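Local coordinates for protein L-Ala-D/L-Glu Epimerase (PDB 1JPD) that belongs to the enolase superfamily of enzymes, with a modified TIM barrel beside a smaller N-terminal domain, at residues A264-L276 / S287-A299. Numbering follows the deposited sequence.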
loop_
_atom_site.group_PDB
_atom_site.type_symbol
_atom_site.label_atom_id
_atom_site.label_comp_id
_atom_site.label_asym_id
_atom_site.label_seq_id
_atom_site.Cartn_x
_atom_site.Cartn_y
_atom_site.Cartn_z
ATOM N N ALA A 264 -5.840 -9.770 -5.766
ATOM C CA ALA A 264 -4.585 -10.497 -5.948
ATOM C C ALA A 264 -4.831 -11.710 -6.840
ATOM O O ALA A 264 -4.152 -11.902 -7.851
ATOM C CB ALA A 264 -4.034 -10.943 -4.595
ATOM N N THR A 265 -5.816 -12.518 -6.459
ATOM C CA THR A 265 -6.181 -13.710 -7.215
ATOM C C THR A 265 -6.552 -13.333 -8.641
ATOM O O THR A 265 -5.999 -13.854 -9.608
ATOM C CB THR A 265 -7.405 -14.418 -6.593
ATOM O OG1 THR A 265 -7.114 -14.782 -5.241
ATOM C CG2 THR A 265 -7.761 -15.671 -7.391
ATOM N N GLU A 266 -7.502 -12.417 -8.757
ATOM C CA GLU A 266 -7.983 -11.976 -10.052
ATOM C C GLU A 266 -6.910 -11.344 -10.931
ATOM O O GLU A 266 -6.882 -11.574 -12.141
ATOM C CB GLU A 266 -9.137 -10.996 -9.859
ATOM C CG GLU A 266 -9.894 -10.689 -11.124
ATOM C CD GLU A 266 -10.224 -11.941 -11.898
ATOM O OE1 GLU A 266 -10.365 -13.014 -11.267
ATOM O OE2 GLU A 266 -10.352 -11.852 -13.135
ATOM N N ALA A 267 -6.027 -10.552 -10.329
ATOM C CA ALA A 267 -4.972 -9.883 -11.088
ATOM C C ALA A 267 -3.981 -10.893 -11.643
ATOM O O ALA A 267 -3.604 -10.827 -12.814
ATOM C CB ALA A 267 -4.249 -8.867 -10.211
ATOM N N ARG A 268 -3.551 -11.815 -10.791
ATOM C CA ARG A 268 -2.615 -12.851 -11.206
ATOM C C ARG A 268 -3.173 -13.577 -12.422
ATOM O O ARG A 268 -2.510 -13.696 -13.456
ATOM C CB ARG A 268 -2.424 -13.868 -10.094
ATOM C CG ARG A 268 -1.433 -13.506 -9.032
ATOM C CD ARG A 268 -1.399 -14.656 -8.062
ATOM N NE ARG A 268 -0.236 -14.644 -7.193
ATOM C CZ ARG A 268 0.066 -15.644 -6.376
ATOM N NH1 ARG A 268 -0.717 -16.714 -6.334
ATOM N NH2 ARG A 268 1.147 -15.582 -5.610
ATOM N N ALA A 269 -4.405 -14.062 -12.274
ATOM C CA ALA A 269 -5.088 -14.794 -13.330
ATOM C C ALA A 269 -5.002 -14.084 -14.674
ATOM O O ALA A 269 -4.940 -14.734 -15.713
ATOM C CB ALA A 269 -6.553 -15.025 -12.949
ATOM N N GLN A 270 -4.998 -12.755 -14.662
ATOM C CA GLN A 270 -4.920 -12.005 -15.912
ATOM C C GLN A 270 -3.501 -11.665 -16.335
ATOM O O GLN A 270 -3.298 -10.869 -17.252
ATOM C CB GLN A 270 -5.757 -10.733 -15.826
ATOM C CG GLN A 270 -7.239 -11.009 -15.780
ATOM C CD GLN A 270 -8.071 -9.757 -15.940
ATOM O OE1 GLN A 270 -7.849 -8.962 -16.856
ATOM N NE2 GLN A 270 -9.050 -9.582 -15.058
ATOM N N GLY A 271 -2.522 -12.257 -15.661
ATOM C CA GLY A 271 -1.133 -12.031 -16.025
ATOM C C GLY A 271 -0.407 -10.876 -15.371
ATOM O O GLY A 271 0.723 -10.560 -15.751
ATOM N N PHE A 272 -1.038 -10.242 -14.389
ATOM C CA PHE A 272 -0.407 -9.124 -13.703
ATOM C C PHE A 272 0.465 -9.605 -12.552
ATOM O O PHE A 272 0.155 -10.605 -11.906
ATOM C CB PHE A 272 -1.456 -8.164 -13.121
ATOM C CG PHE A 272 -2.288 -7.445 -14.147
ATOM C CD1 PHE A 272 -3.512 -7.962 -14.560
ATOM C CD2 PHE A 272 -1.871 -6.221 -14.660
ATOM C CE1 PHE A 272 -4.314 -7.264 -15.464
ATOM C CE2 PHE A 272 -2.665 -5.519 -15.564
ATOM C CZ PHE A 272 -3.890 -6.040 -15.968
ATOM N N SER A 273 1.564 -8.896 -12.305
ATOM C CA SER A 273 2.428 -9.217 -11.174
ATOM C C SER A 273 1.878 -8.336 -10.046
ATOM O O SER A 273 1.204 -7.338 -10.312
ATOM C CB SER A 273 3.897 -8.883 -11.484
ATOM O OG SER A 273 4.027 -7.665 -12.193
ATOM N N LEU A 274 2.142 -8.692 -8.796
ATOM C CA LEU A 274 1.599 -7.909 -7.693
ATOM C C LEU A 274 2.623 -7.220 -6.816
ATOM O O LEU A 274 3.769 -7.645 -6.707
ATOM C CB LEU A 274 0.727 -8.791 -6.789
ATOM C CG LEU A 274 -0.359 -9.677 -7.401
ATOM C CD1 LEU A 274 -1.107 -10.371 -6.277
ATOM C CD2 LEU A 274 -1.305 -8.843 -8.253
ATOM N N MET A 275 2.175 -6.148 -6.181
ATOM C CA MET A 275 2.994 -5.390 -5.255
ATOM C C MET A 275 2.045 -5.028 -4.116
ATOM O O MET A 275 0.858 -4.824 -4.349
ATOM C CB MET A 275 3.521 -4.128 -5.917
ATOM C CG MET A 275 4.443 -3.353 -5.016
ATOM S SD MET A 275 4.914 -1.772 -5.713
ATOM C CE MET A 275 5.622 -1.030 -4.270
ATOM N N LEU A 276 2.546 -4.977 -2.887
ATOM C CA LEU A 276 1.701 -4.625 -1.752
ATOM C C LEU A 276 2.172 -3.286 -1.211
ATOM O O LEU A 276 3.331 -3.148 -0.822
ATOM C CB LEU A 276 1.782 -5.691 -0.653
ATOM C CG LEU A 276 0.955 -5.444 0.622
ATOM C CD1 LEU A 276 -0.519 -5.434 0.278
ATOM C CD2 LEU A 276 1.236 -6.530 1.659
ATOM N N SER A 287 -0.394 -4.875 9.724
ATOM C CA SER A 287 -0.806 -6.207 10.172
ATOM C C SER A 287 -1.978 -6.709 9.342
ATOM O O SER A 287 -2.006 -7.867 8.940
ATOM C CB SER A 287 -1.230 -6.188 11.646
ATOM O OG SER A 287 -0.163 -5.811 12.498
ATOM N N ALA A 288 -2.944 -5.831 9.091
ATOM C CA ALA A 288 -4.126 -6.194 8.317
ATOM C C ALA A 288 -3.805 -6.544 6.864
ATOM O O ALA A 288 -4.576 -7.241 6.209
ATOM C CB ALA A 288 -5.158 -5.057 8.372
ATOM N N ALA A 289 -2.668 -6.068 6.367
ATOM C CA ALA A 289 -2.268 -6.333 4.988
ATOM C C ALA A 289 -1.349 -7.545 4.817
ATOM O O ALA A 289 -1.297 -8.145 3.740
ATOM C CB ALA A 289 -1.597 -5.104 4.407
ATOM N N LEU A 290 -0.639 -7.914 5.879
ATOM C CA LEU A 290 0.301 -9.033 5.823
ATOM C C LEU A 290 -0.129 -10.296 5.074
ATOM O O LEU A 290 0.655 -10.863 4.315
ATOM C CB LEU A 290 0.753 -9.391 7.235
ATOM C CG LEU A 290 1.591 -8.262 7.834
ATOM C CD1 LEU A 290 1.886 -8.552 9.302
ATOM C CD2 LEU A 290 2.878 -8.098 7.029
ATOM N N PRO A 291 -1.375 -10.747 5.261
ATOM C CA PRO A 291 -1.828 -11.955 4.564
ATOM C C PRO A 291 -1.488 -11.991 3.072
ATOM O O PRO A 291 -1.397 -13.066 2.483
ATOM C CB PRO A 291 -3.333 -11.946 4.814
ATOM C CG PRO A 291 -3.426 -11.358 6.177
ATOM C CD PRO A 291 -2.453 -10.196 6.100
ATOM N N LEU A 292 -1.302 -10.822 2.467
ATOM C CA LEU A 292 -0.981 -10.735 1.041
ATOM C C LEU A 292 0.507 -10.899 0.715
ATOM O O LEU A 292 0.863 -11.237 -0.412
ATOM C CB LEU A 292 -1.465 -9.392 0.474
ATOM C CG LEU A 292 -2.972 -9.130 0.428
ATOM C CD1 LEU A 292 -3.238 -7.664 0.168
ATOM C CD2 LEU A 292 -3.602 -9.982 -0.654
ATOM N N VAL A 293 1.369 -10.664 1.698
ATOM C CA VAL A 293 2.813 -10.740 1.494
ATOM C C VAL A 293 3.348 -11.916 0.674
ATOM O O VAL A 293 4.149 -11.720 -0.240
ATOM C CB VAL A 293 3.565 -10.693 2.842
ATOM C CG1 VAL A 293 5.059 -10.854 2.603
ATOM C CG2 VAL A 293 3.295 -9.366 3.544
ATOM N N PRO A 294 2.926 -13.153 0.985
ATOM C CA PRO A 294 3.435 -14.285 0.205
ATOM C C PRO A 294 3.045 -14.271 -1.274
ATOM O O PRO A 294 3.561 -15.067 -2.056
ATOM C CB PRO A 294 2.876 -15.497 0.950
ATOM C CG PRO A 294 1.605 -14.980 1.516
ATOM C CD PRO A 294 2.007 -13.618 2.037
ATOM N N GLN A 295 2.152 -13.366 -1.666
ATOM C CA GLN A 295 1.730 -13.290 -3.066
ATOM C C GLN A 295 2.373 -12.177 -3.884
ATOM O O GLN A 295 2.212 -12.142 -5.106
ATOM C CB GLN A 295 0.219 -13.103 -3.176
ATOM C CG GLN A 295 -0.601 -14.281 -2.748
ATOM C CD GLN A 295 -2.038 -14.150 -3.188
ATOM O OE1 GLN A 295 -2.324 -14.033 -4.381
ATOM N NE2 GLN A 295 -2.955 -14.171 -2.226
ATOM N N VAL A 296 3.108 -11.282 -3.234
ATOM C CA VAL A 296 3.683 -10.160 -3.962
ATOM C C VAL A 296 5.189 -10.152 -4.218
ATOM O O VAL A 296 5.968 -10.696 -3.437
ATOM C CB VAL A 296 3.281 -8.838 -3.275
ATOM C CG1 VAL A 296 1.752 -8.718 -3.244
ATOM C CG2 VAL A 296 3.836 -8.795 -1.865
ATOM N N SER A 297 5.569 -9.517 -5.329
ATOM C CA SER A 297 6.957 -9.386 -5.765
ATOM C C SER A 297 7.711 -8.370 -4.915
ATOM O O SER A 297 8.905 -8.526 -4.651
ATOM C CB SER A 297 7.013 -8.942 -7.230
ATOM O OG SER A 297 6.357 -9.864 -8.082
ATOM N N PHE A 298 7.013 -7.314 -4.505
ATOM C CA PHE A 298 7.612 -6.281 -3.669
ATOM C C PHE A 298 6.648 -5.910 -2.560
ATOM O O PHE A 298 5.439 -5.907 -2.761
ATOM C CB PHE A 298 7.933 -5.027 -4.487
ATOM C CG PHE A 298 8.823 -5.283 -5.663
ATOM C CD1 PHE A 298 8.283 -5.461 -6.933
ATOM C CD2 PHE A 298 10.202 -5.383 -5.500
ATOM C CE1 PHE A 298 9.103 -5.735 -8.021
ATOM C CE2 PHE A 298 11.028 -5.657 -6.582
ATOM C CZ PHE A 298 10.478 -5.834 -7.844
ATOM N N ALA A 299 7.191 -5.608 -1.389
ATOM C CA ALA A 299 6.375 -5.206 -0.257
ATOM C C ALA A 299 6.830 -3.823 0.187
ATOM O O ALA A 299 7.993 -3.631 0.544
ATOM C CB ALA A 299 6.527 -6.193 0.889
HETATM O O HOH W 1 -5.914 -13.950 -2.636
HETATM O O HOH W 2 3.941 -10.819 -7.985
#
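L276 and A299 are partners in a parallel bridge, CA atoms 4.9 Å apart, where strand 273-276 meets the short, weakly bonded strand at about 298-299; two backbone bonds join the chains, S297 N to L274 O at 2.9 Å and L276 N to F298 O at 3.0 Å, the second nearly straight at 167°. The connection runs through helix 283-289, a worked example of the beta-alpha-beta unit whose repetition builds the barrel domain of enolase-family proteins. Strand 246-249 lies along the other edge of 273-276, while A299 bonds onward to A125 of strand 121-128, which brings the sheet round towards closure.

L276 is the main apolar contact of strand 273-276 with the end of helix 283-289 and the 3-10 turns after it. Its CG stands anti to the backbone N (chi1 179°), and the forked end reaches both: CD1 meets L292 CD1 at 3.5 Å, the two side chains crossing at about a right angle, while CD2 reaches V293 CG2 and the CB of A289. V296 spreads its branches along the neighbouring strand, CG1 against L274 CB at 3.7 Å and CG2 against L276 CB. On the other face of the sheet, M275 CG rests on F298 CB, and the extended methionine continues towards M203 and E205.

Helix 257-269 joins chiefly through Q295, with A264 CB also against L292 CD2. The extended glutamine crosses R268 at about a right angle, its amide plane turned 63° from the guanidinium; OE1 sits over the centre of one guanidinium face, 3.5 Å from R268 CZ. The same oxygen also touches A264 CB. The other amide atom has a separate link to the helix: one water accepts from Q295 NE2 at 3.0 Å and is also hydrogen-bonded to T265 OG1.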